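Local coordinates for Lin1840 protein (Listeria innocua serovar 6a, PDB 4ZOA) that probably hydrolyses terminal, non-reducing beta-D-glucosyl residues with release of beta-D-glucose, as a member of glycosyl hydrolase family 3, at residues Gly71-Tyr76 / Leu86-Asp91; Gly171-Ala176 / Met186-Lys191; Val266-Trp271 / Leu300-Thr305. The protein carries 1 engineered substitution. All blocks are in the same frame, centred on the assembly; numbering follows the deposited sequence.

Contact 1: residues Gly71-Tyr76 / Leu86-Asp91; sequences GIQEAY and LVFMAD. With IFM (5-hydroxymethyl-3,4-dihydroxypiperidine), chain C.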
# COMPACT_ATOMS: atom_id res chain seq x y z
N GLY A 71 -12.37 40.44 22.27
CA GLY A 71 -12.26 41.57 21.31
C GLY A 71 -13.05 41.30 20.03
O GLY A 71 -13.86 42.11 19.58
N ILE A 72 -12.82 40.12 19.45
CA ILE A 72 -13.42 39.77 18.19
C ILE A 72 -14.92 39.64 18.32
O ILE A 72 -15.67 40.14 17.51
CB ILE A 72 -12.87 38.43 17.65
CG1 ILE A 72 -11.39 38.59 17.28
CG2 ILE A 72 -13.70 37.97 16.46
CD1 ILE A 72 -10.68 37.27 17.21
N GLN A 73 -15.35 38.93 19.35
CA GLN A 73 -16.77 38.65 19.55
C GLN A 73 -17.57 39.95 19.87
O GLN A 73 -18.70 40.15 19.39
CB GLN A 73 -16.95 37.57 20.64
CG GLN A 73 -18.40 37.17 20.94
CD GLN A 73 -18.97 36.10 19.99
OE1 GLN A 73 -19.10 36.32 18.78
NE2 GLN A 73 -19.33 34.95 20.53
N GLU A 74 -16.97 40.83 20.65
CA GLU A 74 -17.61 42.12 21.00
C GLU A 74 -17.83 43.00 19.77
O GLU A 74 -18.92 43.45 19.50
CB GLU A 74 -16.74 42.86 22.01
CG GLU A 74 -17.49 43.81 22.90
CD GLU A 74 -16.68 44.13 24.14
OE1 GLU A 74 -15.59 43.50 24.34
OE2 GLU A 74 -17.16 45.00 24.92
N ALA A 75 -16.76 43.22 19.01
CA ALA A 75 -16.81 43.97 17.75
C ALA A 75 -17.86 43.39 16.82
O ALA A 75 -18.71 44.12 16.29
CB ALA A 75 -15.45 43.94 17.07
N TYR A 76 -17.82 42.08 16.65
CA TYR A 76 -18.76 41.36 15.80
C TYR A 76 -20.25 41.54 16.21
O TYR A 76 -21.15 41.68 15.35
CB TYR A 76 -18.40 39.87 15.84
CG TYR A 76 -19.21 39.03 14.91
CD1 TYR A 76 -20.44 38.53 15.29
CD2 TYR A 76 -18.75 38.76 13.64
CE1 TYR A 76 -21.19 37.74 14.46
CE2 TYR A 76 -19.50 37.97 12.77
CZ TYR A 76 -20.70 37.46 13.18
OH TYR A 76 -21.44 36.70 12.31
N LEU A 86 -20.42 34.43 17.18
CA LEU A 86 -19.46 33.57 16.49
C LEU A 86 -19.18 32.35 17.36
O LEU A 86 -19.11 32.49 18.59
CB LEU A 86 -18.13 34.28 16.30
CG LEU A 86 -18.10 35.45 15.33
CD1 LEU A 86 -16.92 36.36 15.58
CD2 LEU A 86 -18.11 34.94 13.89
N VAL A 87 -19.03 31.18 16.74
CA VAL A 87 -18.47 30.02 17.48
C VAL A 87 -16.97 29.97 17.18
O VAL A 87 -16.55 30.21 16.04
CB VAL A 87 -19.20 28.67 17.18
CG1 VAL A 87 -19.22 28.39 15.67
CG2 VAL A 87 -18.62 27.50 17.99
N PHE A 88 -16.19 29.73 18.25
CA PHE A 88 -14.72 29.71 18.25
C PHE A 88 -14.16 28.30 18.39
O PHE A 88 -14.40 27.60 19.39
CB PHE A 88 -14.18 30.55 19.37
CG PHE A 88 -14.26 32.02 19.09
CD1 PHE A 88 -15.46 32.71 19.24
CD2 PHE A 88 -13.14 32.73 18.68
CE1 PHE A 88 -15.51 34.10 18.98
CE2 PHE A 88 -13.20 34.11 18.45
CZ PHE A 88 -14.39 34.78 18.60
N MET A 89 -13.41 27.89 17.37
CA MET A 89 -12.85 26.54 17.31
C MET A 89 -11.33 26.59 17.32
O MET A 89 -10.70 27.59 16.92
CB MET A 89 -13.35 25.77 16.08
CG MET A 89 -14.83 25.94 15.80
SD MET A 89 -15.47 24.67 14.72
CE MET A 89 -17.05 25.45 14.43
N ALA A 90 -10.76 25.49 17.80
CA ALA A 90 -9.33 25.44 18.04
C ALA A 90 -8.81 24.00 17.96
O ALA A 90 -9.53 23.03 18.29
CB ALA A 90 -9.03 26.01 19.40
N ASP A 91 -7.54 23.91 17.61
CA ASP A 91 -6.81 22.64 17.63
C ASP A 91 -6.25 22.36 19.01
O ASP A 91 -5.17 22.83 19.39
CB ASP A 91 -5.67 22.71 16.58
CG ASP A 91 -6.20 22.64 15.18
OD1 ASP A 91 -6.89 21.66 14.88
OD2 ASP A 91 -5.96 23.55 14.37
O4 IFM C . -7.62 20.29 12.64
C4 IFM C . -6.76 20.57 11.53
C3 IFM C . -6.66 19.35 10.64
O3 IFM C . -6.26 18.27 11.45
C2 IFM C . -5.78 19.55 9.38
N IFM C . -6.07 20.80 8.69
C1 IFM C . -6.29 21.97 9.52
C5 IFM C . -7.30 21.68 10.64
C6 IFM C . -7.65 22.96 11.44
O6 IFM C . -6.49 23.65 11.84
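Leu-86 meets Gln-73 and Tyr-76 where helix 66-79 of a TIM-type barrel packs against the strand that follows it, completing a beta-alpha-beta unit of strands 59-61 and 87-90. The side-chain amide of Gln-73 pairs with both the N-H and the C=O of Leu-86, as a peptide group would. Gln-73 OE1 accepts from Leu-86 N at 2.8 Å, in the carbonyl plane on a lone pair, and NE2 returns a more bent bond to Leu-86 O (N-H angle 141°). Gln-73 CG lies anti to the backbone N (chi1 -179°), and a bend at chi2 turns the amide alongside the incoming chain. NE2 also bonds Pro-345 O, so both ends of this buried amide are used. A leucine suits its place because its branched end can spread flat over one face of a ring: Leu-86 CG stands 3.6 Å from the centroid of the Tyr-76 ring, almost on its normal, with its CD1 near Tyr-76 CG and CD2 and its CD2 near Tyr-76 CE2 and CZ. Tyr-76 OH makes a weak hydrogen bond to Ala-57 O. One turn earlier, beta-branched Ile-72 crosses Leu-86 at about a right angle, its CG2 lying 3.7 Å from Leu-86 CD1. Just past the strand, Asp-91 takes O4 of the bound piperidine with OD1 and O6 with OD2. Ile-72 CG2 also meets the edge of the Phe-88 ring, 3.9 Å from CZ.

Contact 2: residues Gly171-Ala176 / Met186-Lys191; sequences GYQGDA and MAACVK. With IFM (5-hydroxymethyl-3,4-dihydroxypiperidine), chain C.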
# COMPACT_ATOMS: atom_id res chain seq x y z
N GLY A 171 -14.23 13.10 27.96
CA GLY A 171 -13.40 14.09 28.67
C GLY A 171 -13.56 15.53 28.24
O GLY A 171 -13.57 16.47 29.08
N TYR A 172 -13.62 15.76 26.93
CA TYR A 172 -13.82 17.16 26.41
C TYR A 172 -15.24 17.67 26.74
O TYR A 172 -15.47 18.85 27.13
CB TYR A 172 -13.63 17.25 24.86
CG TYR A 172 -12.23 17.02 24.30
CD1 TYR A 172 -11.15 17.75 24.74
CD2 TYR A 172 -11.99 16.06 23.32
CE1 TYR A 172 -9.89 17.54 24.25
CE2 TYR A 172 -10.71 15.85 22.83
CZ TYR A 172 -9.67 16.60 23.28
OH TYR A 172 -8.41 16.41 22.78
N GLN A 173 -16.21 16.81 26.51
CA GLN A 173 -17.63 17.20 26.45
C GLN A 173 -18.43 17.00 27.75
O GLN A 173 -19.33 17.75 28.00
CB GLN A 173 -18.33 16.46 25.33
CG GLN A 173 -17.82 16.88 23.97
CD GLN A 173 -18.70 16.47 22.82
OE1 GLN A 173 -18.57 17.01 21.70
NE2 GLN A 173 -19.59 15.51 23.05
N GLY A 174 -18.11 15.96 28.51
CA GLY A 174 -18.92 15.53 29.65
C GLY A 174 -20.26 15.14 29.08
O GLY A 174 -20.34 14.57 28.00
N ASP A 175 -21.32 15.45 29.80
CA ASP A 175 -22.69 15.16 29.34
C ASP A 175 -22.92 16.17 28.20
O ASP A 175 -23.01 17.34 28.45
CB ASP A 175 -23.68 15.30 30.54
CG ASP A 175 -25.16 15.19 30.15
OD1 ASP A 175 -25.53 15.06 28.95
OD2 ASP A 175 -25.98 15.28 31.08
N ALA A 176 -22.97 15.70 26.95
CA ALA A 176 -23.12 16.60 25.77
C ALA A 176 -24.35 17.51 25.82
O ALA A 176 -24.34 18.60 25.28
CB ALA A 176 -23.16 15.80 24.47
N MET A 186 -16.10 21.48 26.61
CA MET A 186 -16.22 22.03 25.28
C MET A 186 -16.69 20.96 24.30
O MET A 186 -16.65 19.76 24.59
CB MET A 186 -14.88 22.58 24.85
CG MET A 186 -13.86 21.53 24.41
SD MET A 186 -12.16 22.15 24.40
CE MET A 186 -12.28 23.67 23.45
N ALA A 187 -17.08 21.40 23.12
CA ALA A 187 -17.51 20.53 22.03
C ALA A 187 -16.30 19.80 21.39
O ALA A 187 -15.28 20.41 21.16
CB ALA A 187 -18.25 21.34 20.98
N ALA A 188 -16.45 18.50 21.14
CA ALA A 188 -15.46 17.71 20.37
C ALA A 188 -15.86 17.67 18.89
O ALA A 188 -17.06 17.62 18.56
CB ALA A 188 -15.32 16.30 20.93
N CYS A 189 -14.87 17.73 18.02
CA CYS A 189 -15.03 17.51 16.58
C CYS A 189 -14.21 16.30 16.16
O CYS A 189 -12.98 16.33 16.17
CB CYS A 189 -14.52 18.71 15.78
SG CYS A 189 -14.72 18.58 13.97
N VAL A 190 -14.89 15.26 15.74
CA VAL A 190 -14.25 14.03 15.19
C VAL A 190 -13.58 14.35 13.86
O VAL A 190 -14.19 14.98 12.99
CB VAL A 190 -15.34 12.89 15.10
CG1 VAL A 190 -14.98 11.77 14.09
CG2 VAL A 190 -15.60 12.33 16.51
N LYS A 191 -12.30 13.99 13.70
CA LYS A 191 -11.67 14.16 12.40
C LYS A 191 -10.83 12.90 12.06
O LYS A 191 -10.57 12.08 12.97
CB LYS A 191 -10.88 15.46 12.36
CG LYS A 191 -9.63 15.43 13.19
CD LYS A 191 -8.97 16.78 13.20
CE LYS A 191 -7.65 16.72 13.94
NZ LYS A 191 -7.03 18.04 14.04
O4 IFM C . -7.62 20.29 12.64
C4 IFM C . -6.76 20.57 11.53
C3 IFM C . -6.66 19.35 10.64
O3 IFM C . -6.26 18.27 11.45
C2 IFM C . -5.78 19.55 9.38
N IFM C . -6.07 20.80 8.69
C1 IFM C . -6.29 21.97 9.52
C5 IFM C . -7.30 21.68 10.64
C6 IFM C . -7.65 22.96 11.44
O6 IFM C . -6.49 23.65 11.84
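Gln-173 OE1 accepts the backbone N-H of Ala-188 at 2.7 Å, in the carbonyl plane and on a lone pair, with an N-H angle of 165°. The same oxygen also takes Lys-232 N, while NE2 donates to Gly-230 O, so a glutamine, with an acceptor and a donor at the end of a long arm, ties the helix end both to this strand and to the chain leading into the next. Beyond CG the side chain is extended (chi2 -165°), which carries the amide across to the strand. A second bond, Met-186 N to Tyr-172 O at 2.8 Å, uses a carbonyl of the last helical turn; Gln-173 CA adds a C-H contact to Met-186 O at 3.3 Å. Farther along the strand, Lys-191 stretches its NZ to O3 and O4 of the piperidine, 2.7 Å from each. The hydroxyl of Tyr-172 bonds Ser-136 OG. Packing is lighter: Tyr-172 CD2 lies 4.1 Å from Ala-188 CB, whose small methyl fits between ring and amide, and Tyr-172 CB meets Met-186 CG. A helix packed against the strand that follows it, with ligand-binding groups toward the strand's C-terminal end, is typical of a TIM-type barrel.

Contact 3: residues Val266-Trp271 / Leu300-Thr305; sequences VLISDW and LEMMTT. With IFM (5-hydroxymethyl-3,4-dihydroxypiperidine), chain C.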
# COMPACT_ATOMS: atom_id res chain seq x y z
N VAL A 266 -22.93 19.60 12.96
CA VAL A 266 -22.22 20.41 11.98
C VAL A 266 -21.09 19.62 11.37
O VAL A 266 -20.31 19.00 12.06
CB VAL A 266 -21.62 21.66 12.59
CG1 VAL A 266 -20.83 22.40 11.53
CG2 VAL A 266 -22.72 22.56 13.16
N LEU A 267 -21.06 19.64 10.06
CA LEU A 267 -20.03 19.00 9.27
C LEU A 267 -19.22 20.16 8.75
O LEU A 267 -19.68 20.93 7.93
CB LEU A 267 -20.64 18.12 8.16
CG LEU A 267 -19.60 17.42 7.28
CD1 LEU A 267 -18.67 16.52 8.08
CD2 LEU A 267 -20.21 16.72 6.10
N ILE A 268 -18.05 20.34 9.32
CA ILE A 268 -17.07 21.35 8.91
C ILE A 268 -16.04 20.76 7.96
O ILE A 268 -15.61 19.63 8.14
CB ILE A 268 -16.33 21.92 10.12
CG1 ILE A 268 -15.42 23.07 9.65
CG2 ILE A 268 -15.53 20.85 10.92
CD1 ILE A 268 -14.79 23.84 10.79
N SER A 269 -15.65 21.51 6.93
CA SER A 269 -14.73 21.00 5.96
C SER A 269 -13.36 21.10 6.62
O SER A 269 -13.17 21.92 7.47
CB SER A 269 -14.74 21.85 4.71
OG SER A 269 -13.95 23.01 4.88
N ASP A 270 -12.40 20.28 6.23
CA ASP A 270 -11.03 20.62 6.65
C ASP A 270 -10.57 21.86 5.81
O ASP A 270 -11.26 22.31 4.87
CB ASP A 270 -10.14 19.43 6.39
CG ASP A 270 -8.87 19.40 7.23
OD1 ASP A 270 -8.42 20.45 7.72
OD2 ASP A 270 -8.31 18.26 7.34
N TRP A 271 -9.39 22.37 6.13
CA TRP A 271 -8.86 23.63 5.62
C TRP A 271 -8.75 23.71 4.08
O TRP A 271 -7.95 23.02 3.41
CB TRP A 271 -7.52 23.89 6.28
CG TRP A 271 -7.02 25.21 5.93
CD1 TRP A 271 -6.67 25.65 4.67
CD2 TRP A 271 -6.84 26.32 6.81
NE1 TRP A 271 -6.29 26.96 4.74
CE2 TRP A 271 -6.35 27.39 6.04
CE3 TRP A 271 -6.96 26.49 8.20
CZ2 TRP A 271 -6.05 28.63 6.59
CZ3 TRP A 271 -6.66 27.72 8.75
CH2 TRP A 271 -6.22 28.78 7.93
N LEU A 300 -20.10 24.02 6.86
CA LEU A 300 -19.14 25.08 7.24
C LEU A 300 -17.83 24.92 6.46
O LEU A 300 -17.10 23.95 6.62
CB LEU A 300 -18.87 25.01 8.74
CG LEU A 300 -18.03 26.09 9.40
CD1 LEU A 300 -18.48 27.52 9.13
CD2 LEU A 300 -18.02 25.88 10.89
N GLU A 301 -17.57 25.88 5.59
CA GLU A 301 -16.42 25.93 4.75
C GLU A 301 -15.24 26.59 5.51
O GLU A 301 -15.28 27.78 5.89
CB GLU A 301 -16.74 26.70 3.44
CG GLU A 301 -15.58 26.75 2.44
CD GLU A 301 -15.94 27.35 1.09
OE1 GLU A 301 -17.05 27.98 0.89
OE2 GLU A 301 -15.04 27.26 0.22
N MET A 302 -14.17 25.83 5.72
CA MET A 302 -13.03 26.38 6.48
C MET A 302 -12.07 27.16 5.61
O MET A 302 -11.29 26.58 4.83
CB MET A 302 -12.30 25.27 7.20
CG MET A 302 -11.15 25.75 8.09
SD MET A 302 -10.19 24.39 8.81
CE MET A 302 -11.35 23.80 10.04
N MET A 303 -12.14 28.49 5.71
CA MET A 303 -11.13 29.41 5.20
C MET A 303 -10.98 29.44 3.68
O MET A 303 -9.96 29.86 3.16
CB MET A 303 -9.78 29.19 5.90
CG MET A 303 -9.57 30.04 7.12
SD MET A 303 -9.52 31.83 6.70
CE MET A 303 -7.83 31.97 6.17
N THR A 304 -12.04 28.98 2.98
CA THR A 304 -12.23 29.26 1.52
C THR A 304 -13.60 29.90 1.28
O THR A 304 -14.43 30.01 2.17
CB THR A 304 -11.98 28.03 0.57
OG1 THR A 304 -12.64 26.82 1.03
CG2 THR A 304 -10.49 27.82 0.45
N THR A 305 -13.82 30.32 0.06
CA THR A 305 -14.89 31.26 -0.21
C THR A 305 -15.87 30.72 -1.24
O THR A 305 -16.64 31.51 -1.81
CB THR A 305 -14.25 32.50 -0.82
OG1 THR A 305 -13.36 32.06 -1.86
CG2 THR A 305 -13.47 33.25 0.22
O4 IFM C . -7.62 20.29 12.64
C4 IFM C . -6.76 20.57 11.53
C3 IFM C . -6.66 19.35 10.64
O3 IFM C . -6.26 18.27 11.45
C2 IFM C . -5.78 19.55 9.38
N IFM C . -6.07 20.80 8.69
C1 IFM C . -6.29 21.97 9.52
C5 IFM C . -7.30 21.68 10.64
C6 IFM C . -7.65 22.96 11.44
O6 IFM C . -6.49 23.65 11.84
O HOH W 1 -12.99 24.65 2.44
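Ser-269 carries most of the polar exchange with 300-305. Its N donates to Leu-300 O at 2.9 Å, and its OG accepts Met-302 N at 3.0 Å in an almost straight bond (173°). The hydroxyl gives its own proton to Asp-270 O, above that carbonyl's plane, and accepts a longer hydrogen bond, 3.1 Å from Ser-269 OG to the oxygen of a water that also donates to Thr-304 OG1. A small hydroxyl side chain suits this place, for OG sits between N and the carbonyl carbon (chi1 81°) and stands in for a backbone acceptor where the strands part. Thr-304 OG1 in turn donates to Glu-301 OE2, whose carboxylate also receives Cys-306 N and Tyr-307 N. The bond from Leu-300 N to Leu-267 O is weak. Asp-270 OD1 is gripped twice, by Trp-271 N from the anti side and by the piperidine nitrogen at 2.6 Å, so a main-chain N-H helps fix the carboxylate oxygen that meets the ligand. Trp-271 NE1 is satisfied by Pro-42 O. Flexible methionines fill in round these groups: Met-303 CG lies over one face of the indole, 3.7 Å from Trp-271 CH2, Met-302 SD reaches Trp-271 CB, and Met-302 CE meets Ile-268 CD1 at 3.5 Å. A lone parallel bridge, Ile-268 with Leu-300, joins the seventh and eighth strands, the closure of a TIM-type barrel, beside its sugar-mimic pocket.

Overall arrangement
All three contacts are buried and belong to the same eight-stranded barrel. Contacts 1 and 2 each bind a helix to the strand after it, and in both a glutamine side chain serves backbone groups at or just before the start of that strand; contact 1 adds a leucine over a tyrosine, whereas contact 2 has little apolar packing. Contact 3 joins two strands directly, with the largest buried surface and a serine-centred network. The centres lie 16 to 19 Å apart, yet side chains meet inside the barrel: Met-89 touches Leu-300 and Ile-268, and Cys-189 touches Ile-268. Each contact also sends one residue, Asp-91, Lys-191 or Asp-270, to the piperidine, where His-192 and Thr-40 join them.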